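Local coordinates for DNA repair protein XRCC1 (Homo sapiens, PDB 3LQC) that serves as a scaffold in DNA single-strand break repair, assembling repair protein complexes and binding poly-ADP-ribose chains, here represented by its N-terminal domain, at residues A[79-84]-A[127-132]; A[85-90]-A[118-123]; A[22-27]-A[43-48]. All blocks are in the same frame, centred on the assembly; numbering follows the deposited sequence.

Contact 1: residues A[79-84]-A[127-132]; sequences AGEQDY and RVKIVC. With CO3 (carbonate ion), chain D.
With CG anti to the backbone N (chi1 176°) and a bend at chi3 (-66°), the side chain of K129 leaves its strand and passes over the ring of Y84. CE of K129 lies over the middle of that ring, a CH-pi contact 4.0 Å from its centroid. NZ of K129 follows as a cation-pi partner of the Y84 ring, 4.4 Å from the same centroid and 21° off the ring normal. At the far end of the ring, OH of Y84 rests 3.4 Å from CB of R127. The ring thus leans on strand 125-133 of the five-stranded mixed sheet, bringing the loop between strands 67-73 and 85-92 against this sheet of the XRCC1 N-terminal domain. Replacing Y84 by an alanine would strip away the ring, and the K129 chain is likely to lose its flat support there and its ammonium to become freer to turn. NZ of K129 reaches on to O2 of the carbonate ion, 2.7 Å away, and gives a second bond to a water, 3.1 Å from NZ, which in turn donates to O of E81. The carboxylate of E81 has its salt bridge with R7, which also binds the carbonate.

Contact 2: residues A[85-90]-A[118-123]; sequences EVLLVT and RAAAEK
L87 and V86 meet the helix 118-121 through two neighbouring points, a leucine methyl and a backbone carbonyl. CB of L87 starts out beside the helix, not aimed at it, and an extended first torsion (chi1 -175°), which turns CG to the far side from the backbone N, brings the end of the side chain nearer the helix. From CG, the branch CD1 makes the approach: it comes to 3.6 Å from N of A121 and touches the methyl groups on both sides of that peptide, lying 4.0 Å from CB of A120 and 3.9 Å from CB of A121. One methyl is therefore laid against the link between two successive alanines, whose short side chains probably allow this close approach to the backbone. The strand that carries L87 is one of the two edge strands of the five-stranded mixed sheet, counted within this chain, and it turns a corner here: L87 and L88 both face V70 of the neighbouring strand, a classic beta bulge. The helix is thus packed at the bend of this strand, where L87 also touches I55 and makes a backbone bond to V117. Beside the leucine, CB of A120 points toward the strand and sits 3.2 Å from O of V86, a close van der Waals approach. On the helix, O of A120 accepts a hydrogen bond from NE1 of W125.

Contact 3: residues A[22-27]-A[43-48]; sequences ENLLKA and ISVVLQ. With CO3 (carbonate ion), chain D.
S44 gives the carbonate ion a short hydrogen bond, its OG donating to O1 over 2.6 Å, while K129 and R7 bind the same anion. The hydroxyl is turned between the backbone N and the carbonyl carbon (chi1 60°), and in this position it reaches the ion from one side of strand 42-49. The next residue, V45, sends its side chain to the other side, toward helix 17-25. There L24 comes to meet it, tip to tip: CD2 of L24 lies 3.8 Å from CB of V45 and the same distance from its CG1. A chi1 of 175° stretches L24 away from its backbone N, and the side chain extends from the helix to the sheet. The same methyl also meets L47, two residues further along the strand, with CD2 of L24 at 4.2 Å from CD2 of L47. A single CD2 thus spans two strand residues that alternate with S44 and V46. Y30 of helix 28-36 touches both L24 and V45, and H8 of strand 7-12 also packs on L24, so the contact is buried between helices and sheet. This is the arrangement of a helix packed on a beta sheet by apolar side chains, with the site occupied here by a carbonate ion, probably from the crystallisation liquor, on the reverse side.

Overall arrangement
All three contacts reach the five-stranded mixed sheet, and contacts 1 and 3 sit on neighbouring strands of it, their centres about 13 Å apart. The strands are joined by probable backbone hydrogen bonds such as N of L47 to O of V128 (2.7 Å) and N of C132 to O of I43 (2.8 Å). The carbonate ion, probably from the crystallisation liquor, connects the same two contacts, taking K129 from one and S44 from the other. Contact 2 carries straight on from contact 1 along the chain, with centres about 11 Å apart. It lies about 19 Å from contact 3, centre to centre, across the middle of the chain.

Contact 1: residues A[79-84]-A[127-132]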
loop_
_atom_site.group_PDB
_atom_site.type_symbol
_atom_site.label_atom_id
_atom_site.label_comp_id
_atom_site.label_asym_id
_atom_site.label_seq_id
_atom_site.Cartn_x
_atom_site.Cartn_y
_atom_site.Cartn_z
ATOM N N ALA A 79 15.767 15.072 -23.471
ATOM C CA ALA A 79 14.972 14.483 -22.411
ATOM C C ALA A 79 14.821 12.980 -22.593
ATOM O O ALA A 79 13.952 12.522 -23.331
ATOM C CB ALA A 79 13.607 15.146 -22.347
ATOM N N GLY A 80 15.666 12.218 -21.906
ATOM C CA GLY A 80 15.508 10.782 -21.860
ATOM C C GLY A 80 14.457 10.394 -20.840
ATOM O O GLY A 80 13.879 11.247 -20.167
ATOM N N GLU A 81 14.219 9.094 -20.728
ATOM C CA GLU A 81 13.211 8.564 -19.824
ATOM C C GLU A 81 13.424 9.031 -18.385
ATOM O O GLU A 81 12.476 9.406 -17.697
ATOM C CB GLU A 81 13.219 7.040 -19.905
ATOM C CG GLU A 81 12.553 6.517 -21.164
ATOM C CD GLU A 81 13.177 5.232 -21.689
ATOM O OE1 GLU A 81 13.857 4.526 -20.901
ATOM O OE2 GLU A 81 12.983 4.940 -22.897
ATOM N N GLN A 82 14.674 9.028 -17.944
ATOM C CA GLN A 82 14.981 9.360 -16.557
ATOM C C GLN A 82 14.819 10.839 -16.244
ATOM O O GLN A 82 14.687 11.214 -15.087
ATOM C CB GLN A 82 16.391 8.902 -16.188
ATOM C CG GLN A 82 16.615 7.409 -16.322
ATOM C CD GLN A 82 17.916 6.963 -15.671
ATOM O OE1 GLN A 82 18.080 7.057 -14.452
ATOM N NE2 GLN A 82 18.851 6.477 -16.484
ATOM N N ASP A 83 14.823 11.680 -17.272
ATOM C CA ASP A 83 14.697 13.119 -17.069
ATOM C C ASP A 83 13.237 13.534 -16.873
ATOM O O ASP A 83 12.951 14.697 -16.619
ATOM C CB ASP A 83 15.318 13.893 -18.238
ATOM C CG ASP A 83 16.794 13.595 -18.426
ATOM O OD1 ASP A 83 17.552 13.686 -17.436
ATOM O OD2 ASP A 83 17.204 13.274 -19.569
ATOM N N TYR A 84 12.306 12.598 -17.006
ATOM C CA TYR A 84 10.916 12.932 -16.719
ATOM C C TYR A 84 10.694 13.062 -15.228
ATOM O O TYR A 84 11.229 12.298 -14.426
ATOM C CB TYR A 84 9.938 11.922 -17.329
ATOM C CG TYR A 84 9.657 12.196 -18.783
ATOM C CD1 TYR A 84 10.554 11.801 -19.764
ATOM C CD2 TYR A 84 8.506 12.867 -19.175
ATOM C CE1 TYR A 84 10.314 12.060 -21.092
ATOM C CE2 TYR A 84 8.247 13.127 -20.513
ATOM C CZ TYR A 84 9.158 12.723 -21.465
ATOM O OH TYR A 84 8.930 12.976 -22.799
ATOM N N ARG A 127 6.554 18.263 -22.481
ATOM C CA ARG A 127 6.356 16.825 -22.626
ATOM C C ARG A 127 5.446 16.292 -21.521
ATOM O O ARG A 127 5.709 16.486 -20.332
ATOM C CB ARG A 127 7.693 16.088 -22.615
ATOM C CG ARG A 127 8.616 16.483 -23.752
ATOM C CD ARG A 127 8.059 16.052 -25.096
ATOM N NE ARG A 127 8.963 16.421 -26.185
ATOM C CZ ARG A 127 8.861 17.538 -26.899
ATOM N NH1 ARG A 127 7.885 18.400 -26.648
ATOM N NH2 ARG A 127 9.729 17.794 -27.868
ATOM N N VAL A 128 4.362 15.643 -21.921
ATOM C CA VAL A 128 3.459 15.005 -20.981
ATOM C C VAL A 128 3.356 13.506 -21.295
ATOM O O VAL A 128 2.906 13.104 -22.369
ATOM C CB VAL A 128 2.060 15.644 -20.998
ATOM C CG1 VAL A 128 1.265 15.185 -19.790
ATOM C CG2 VAL A 128 2.162 17.170 -21.002
ATOM N N LYS A 129 3.781 12.683 -20.346
ATOM C CA LYS A 129 3.738 11.243 -20.513
ATOM C C LYS A 129 2.687 10.657 -19.585
ATOM O O LYS A 129 2.764 10.817 -18.360
ATOM C CB LYS A 129 5.115 10.635 -20.220
ATOM C CG LYS A 129 5.151 9.125 -20.282
ATOM C CD LYS A 129 6.545 8.593 -19.995
ATOM C CE LYS A 129 7.526 9.000 -21.072
ATOM N NZ LYS A 129 8.765 8.182 -21.010
ATOM N N ILE A 130 1.698 9.991 -20.170
ATOM C CA ILE A 130 0.663 9.321 -19.388
ATOM C C ILE A 130 0.880 7.806 -19.464
ATOM O O ILE A 130 0.844 7.226 -20.547
ATOM C CB ILE A 130 -0.748 9.675 -19.888
ATOM C CG1 ILE A 130 -1.000 11.179 -19.772
ATOM C CG2 ILE A 130 -1.791 8.915 -19.113
ATOM C CD1 ILE A 130 -0.544 11.978 -20.975
ATOM N N VAL A 131 1.124 7.173 -18.321
ATOM C CA VAL A 131 1.414 5.743 -18.301
ATOM C C VAL A 131 0.257 4.943 -17.730
ATOM O O VAL A 131 -0.173 5.179 -16.608
ATOM C CB VAL A 131 2.697 5.432 -17.503
ATOM C CG1 VAL A 131 3.110 3.976 -17.709
ATOM C CG2 VAL A 131 3.818 6.364 -17.924
ATOM N N CYS A 132 -0.246 3.995 -18.513
ATOM C CA CYS A 132 -1.338 3.136 -18.076
ATOM C C CYS A 132 -0.824 1.729 -17.820
ATOM O O CYS A 132 -0.243 1.094 -18.696
ATOM C CB CYS A 132 -2.440 3.101 -19.134
ATOM S SG CYS A 132 -3.225 4.683 -19.467
HETATM C C CO3 D . 7.803 4.993 -21.084
HETATM O O1 CO3 D . 6.952 5.579 -21.874
HETATM O O2 CO3 D . 8.994 5.499 -20.941
HETATM O O HOH W 1 10.050 8.096 -18.211
#

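Contact 2: residues A[85-90]-A[118-123]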
loop_
_atom_site.group_PDB
_atom_site.type_symbol
_atom_site.label_atom_id
_atom_site.label_comp_id
_atom_site.label_asym_id
_atom_site.label_seq_id
_atom_site.Cartn_x
_atom_site.Cartn_y
_atom_site.Cartn_z
ATOM N N GLU A 85 9.901 14.053 -14.867
ATOM C CA GLU A 85 9.584 14.326 -13.487
ATOM C C GLU A 85 8.147 13.867 -13.288
ATOM O O GLU A 85 7.316 14.049 -14.172
ATOM C CB GLU A 85 9.712 15.831 -13.247
ATOM C CG GLU A 85 10.344 16.197 -11.922
ATOM C CD GLU A 85 11.611 15.415 -11.645
ATOM O OE1 GLU A 85 12.593 15.563 -12.403
ATOM O OE2 GLU A 85 11.620 14.651 -10.657
ATOM N N VAL A 86 7.847 13.251 -12.147
ATOM C CA VAL A 86 6.470 12.845 -11.877
ATOM C C VAL A 86 5.585 14.048 -11.566
ATOM O O VAL A 86 5.899 14.871 -10.709
ATOM C CB VAL A 86 6.358 11.820 -10.721
ATOM C CG1 VAL A 86 4.907 11.487 -10.454
ATOM C CG2 VAL A 86 7.116 10.561 -11.054
ATOM N N LEU A 87 4.474 14.141 -12.277
ATOM C CA LEU A 87 3.475 15.141 -11.978
ATOM C C LEU A 87 2.387 14.506 -11.117
ATOM O O LEU A 87 2.127 14.944 -9.998
ATOM C CB LEU A 87 2.877 15.701 -13.267
ATOM C CG LEU A 87 1.904 16.831 -12.989
ATOM C CD1 LEU A 87 2.676 17.990 -12.402
ATOM C CD2 LEU A 87 1.174 17.231 -14.252
ATOM N N LEU A 88 1.742 13.472 -11.648
ATOM C CA LEU A 88 0.785 12.703 -10.862
ATOM C C LEU A 88 1.347 11.320 -10.609
ATOM O O LEU A 88 1.560 10.537 -11.534
ATOM C CB LEU A 88 -0.578 12.590 -11.552
ATOM C CG LEU A 88 -1.538 11.625 -10.841
ATOM C CD1 LEU A 88 -1.856 12.119 -9.448
ATOM C CD2 LEU A 88 -2.806 11.418 -11.626
ATOM N N VAL A 89 1.584 11.029 -9.342
ATOM C CA VAL A 89 2.144 9.758 -8.938
ATOM C C VAL A 89 1.239 8.596 -9.379
ATOM O O VAL A 89 0.030 8.763 -9.535
ATOM C CB VAL A 89 2.364 9.763 -7.419
ATOM C CG1 VAL A 89 1.181 9.125 -6.689
ATOM C CG2 VAL A 89 3.668 9.085 -7.086
ATOM N N THR A 90 1.829 7.427 -9.608
ATOM C CA THR A 90 1.062 6.259 -10.051
ATOM C C THR A 90 -0.160 6.002 -9.161
ATOM O O THR A 90 -0.041 5.742 -7.966
ATOM C CB THR A 90 1.926 4.994 -10.099
ATOM O OG1 THR A 90 3.104 5.243 -10.875
ATOM C CG2 THR A 90 1.138 3.844 -10.731
ATOM N N ARG A 118 3.980 18.930 -5.977
ATOM C CA ARG A 118 4.057 20.392 -6.037
ATOM C C ARG A 118 5.250 20.914 -6.846
ATOM O O ARG A 118 5.080 21.714 -7.758
ATOM C CB ARG A 118 4.048 20.998 -4.626
ATOM N N ALA A 119 6.453 20.460 -6.512
ATOM C CA ALA A 119 7.653 20.897 -7.216
ATOM C C ALA A 119 7.481 20.799 -8.729
ATOM O O ALA A 119 7.957 21.653 -9.474
ATOM C CB ALA A 119 8.858 20.085 -6.770
ATOM N N ALA A 120 6.800 19.750 -9.177
ATOM C CA ALA A 120 6.584 19.534 -10.599
ATOM C C ALA A 120 5.434 20.381 -11.128
ATOM O O ALA A 120 5.518 20.943 -12.217
ATOM C CB ALA A 120 6.326 18.054 -10.882
ATOM N N ALA A 121 4.351 20.461 -10.369
ATOM C CA ALA A 121 3.191 21.219 -10.817
ATOM C C ALA A 121 3.513 22.710 -10.898
ATOM O O ALA A 121 2.799 23.477 -11.542
ATOM C CB ALA A 121 2.010 20.975 -9.904
ATOM N N GLU A 122 4.604 23.105 -10.253
ATOM C CA GLU A 122 4.997 24.505 -10.188
ATOM C C GLU A 122 5.694 24.920 -11.478
ATOM O O GLU A 122 5.720 26.097 -11.823
ATOM C CB GLU A 122 5.939 24.740 -8.999
ATOM C CG GLU A 122 5.625 25.993 -8.192
ATOM C CD GLU A 122 4.796 25.702 -6.939
ATOM O OE1 GLU A 122 3.654 26.211 -6.834
ATOM O OE2 GLU A 122 5.296 24.962 -6.060
ATOM N N LYS A 123 6.261 23.952 -12.185
ATOM C CA LYS A 123 7.047 24.254 -13.372
ATOM C C LYS A 123 6.233 24.173 -14.653
ATOM O O LYS A 123 5.040 23.876 -14.629
ATOM C CB LYS A 123 8.254 23.336 -13.460
ATOM C CG LYS A 123 9.235 23.525 -12.322
ATOM C CD LYS A 123 10.538 22.798 -12.628
ATOM C CE LYS A 123 11.624 23.156 -11.631
ATOM N NZ LYS A 123 12.975 22.973 -12.234
#

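Contact 3: residues A[22-27]-A[43-48]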
loop_
_atom_site.group_PDB
_atom_site.type_symbol
_atom_site.label_atom_id
_atom_site.label_comp_id
_atom_site.label_asym_id
_atom_site.label_seq_id
_atom_site.Cartn_x
_atom_site.Cartn_y
_atom_site.Cartn_z
ATOM N N GLU A 22 -7.579 14.360 -26.299
ATOM C CA GLU A 22 -8.913 13.992 -26.742
ATOM C C GLU A 22 -8.863 13.483 -28.167
ATOM O O GLU A 22 -9.460 12.461 -28.492
ATOM C CB GLU A 22 -9.859 15.179 -26.638
ATOM C CG GLU A 22 -11.216 14.936 -27.260
ATOM C CD GLU A 22 -12.188 16.046 -26.934
ATOM O OE1 GLU A 22 -13.407 15.839 -27.109
ATOM O OE2 GLU A 22 -11.729 17.121 -26.487
ATOM N N ASN A 23 -8.133 14.200 -29.011
ATOM C CA ASN A 23 -7.965 13.802 -30.398
ATOM C C ASN A 23 -7.117 12.548 -30.559
ATOM O O ASN A 23 -7.347 11.742 -31.460
ATOM C CB ASN A 23 -7.354 14.948 -31.197
ATOM C CG ASN A 23 -8.376 15.980 -31.586
ATOM O OD1 ASN A 23 -9.531 15.647 -31.853
ATOM N ND2 ASN A 23 -7.963 17.245 -31.625
ATOM N N LEU A 24 -6.125 12.387 -29.694
ATOM C CA LEU A 24 -5.285 11.209 -29.767
ATOM C C LEU A 24 -6.133 9.990 -29.477
ATOM O O LEU A 24 -6.116 9.034 -30.228
ATOM C CB LEU A 24 -4.118 11.287 -28.772
ATOM C CG LEU A 24 -3.210 10.050 -28.652
ATOM C CD1 LEU A 24 -2.752 9.562 -30.021
ATOM C CD2 LEU A 24 -2.006 10.350 -27.786
ATOM N N LEU A 25 -6.888 10.044 -28.385
ATOM C CA LEU A 25 -7.572 8.868 -27.871
ATOM C C LEU A 25 -8.655 8.347 -28.815
ATOM O O LEU A 25 -8.894 7.144 -28.887
ATOM C CB LEU A 25 -8.136 9.154 -26.482
ATOM C CG LEU A 25 -7.060 9.284 -25.395
ATOM C CD1 LEU A 25 -7.629 9.806 -24.083
ATOM C CD2 LEU A 25 -6.357 7.955 -25.180
ATOM N N LYS A 26 -9.300 9.246 -29.550
ATOM C CA LYS A 26 -10.322 8.829 -30.503
ATOM C C LYS A 26 -9.746 8.703 -31.909
ATOM O O LYS A 26 -10.487 8.590 -32.879
ATOM C CB LYS A 26 -11.516 9.793 -30.485
ATOM C CG LYS A 26 -11.237 11.179 -31.060
ATOM C CD LYS A 26 -12.228 12.201 -30.504
ATOM C CE LYS A 26 -12.234 13.493 -31.311
ATOM N NZ LYS A 26 -12.735 13.277 -32.697
ATOM N N ALA A 27 -8.421 8.713 -32.014
ATOM C CA ALA A 27 -7.764 8.691 -33.319
ATOM C C ALA A 27 -7.553 7.279 -33.808
ATOM O O ALA A 27 -7.103 6.411 -33.062
ATOM C CB ALA A 27 -6.433 9.436 -33.273
ATOM N N ILE A 43 1.319 0.567 -21.208
ATOM C CA ILE A 43 1.530 1.410 -22.378
ATOM C C ILE A 43 1.546 2.859 -21.936
ATOM O O ILE A 43 0.966 3.200 -20.912
ATOM C CB ILE A 43 0.403 1.255 -23.420
ATOM C CG1 ILE A 43 -0.941 1.609 -22.787
ATOM C CG2 ILE A 43 0.379 -0.155 -24.001
ATOM C CD1 ILE A 43 -1.924 2.162 -23.753
ATOM N N SER A 44 2.203 3.717 -22.708
ATOM C CA SER A 44 2.129 5.152 -22.467
ATOM C C SER A 44 1.853 5.908 -23.755
ATOM O O SER A 44 2.110 5.410 -24.849
ATOM C CB SER A 44 3.437 5.651 -21.888
ATOM O OG SER A 44 4.486 5.379 -22.795
ATOM N N VAL A 45 1.310 7.111 -23.619
ATOM C CA VAL A 45 1.306 8.062 -24.715
ATOM C C VAL A 45 2.120 9.265 -24.271
ATOM O O VAL A 45 2.135 9.615 -23.091
ATOM C CB VAL A 45 -0.119 8.528 -25.100
ATOM C CG1 VAL A 45 -0.947 7.373 -25.634
ATOM C CG2 VAL A 45 -0.798 9.167 -23.922
ATOM N N VAL A 46 2.819 9.886 -25.211
ATOM C CA VAL A 46 3.536 11.108 -24.914
ATOM C C VAL A 46 2.980 12.240 -25.756
ATOM O O VAL A 46 2.871 12.126 -26.978
ATOM C CB VAL A 46 5.042 10.970 -25.157
ATOM C CG1 VAL A 46 5.706 12.349 -25.160
ATOM C CG2 VAL A 46 5.665 10.083 -24.093
ATOM N N LEU A 47 2.599 13.319 -25.081
ATOM C CA LEU A 47 2.144 14.524 -25.747
ATOM C C LEU A 47 3.316 15.479 -25.844
ATOM O O LEU A 47 3.854 15.923 -24.829
ATOM C CB LEU A 47 1.016 15.200 -24.968
ATOM C CG LEU A 47 -0.224 14.419 -24.532
ATOM C CD1 LEU A 47 -1.153 15.355 -23.761
ATOM C CD2 LEU A 47 -0.944 13.786 -25.714
ATOM N N GLN A 48 3.718 15.765 -27.074
ATOM C CA GLN A 48 4.734 16.760 -27.357
ATOM C C GLN A 48 4.056 18.105 -27.591
ATOM O O GLN A 48 3.455 18.338 -28.637
ATOM C CB GLN A 48 5.512 16.358 -28.602
ATOM C CG GLN A 48 6.357 15.123 -28.408
ATOM C CD GLN A 48 7.161 14.788 -29.646
ATOM O OE1 GLN A 48 6.707 15.006 -30.773
ATOM N NE2 GLN A 48 8.359 14.256 -29.445
HETATM C C CO3 D . 7.803 4.993 -21.084
HETATM O O1 CO3 D . 6.952 5.579 -21.874
HETATM O O2 CO3 D . 8.994 5.499 -20.941
#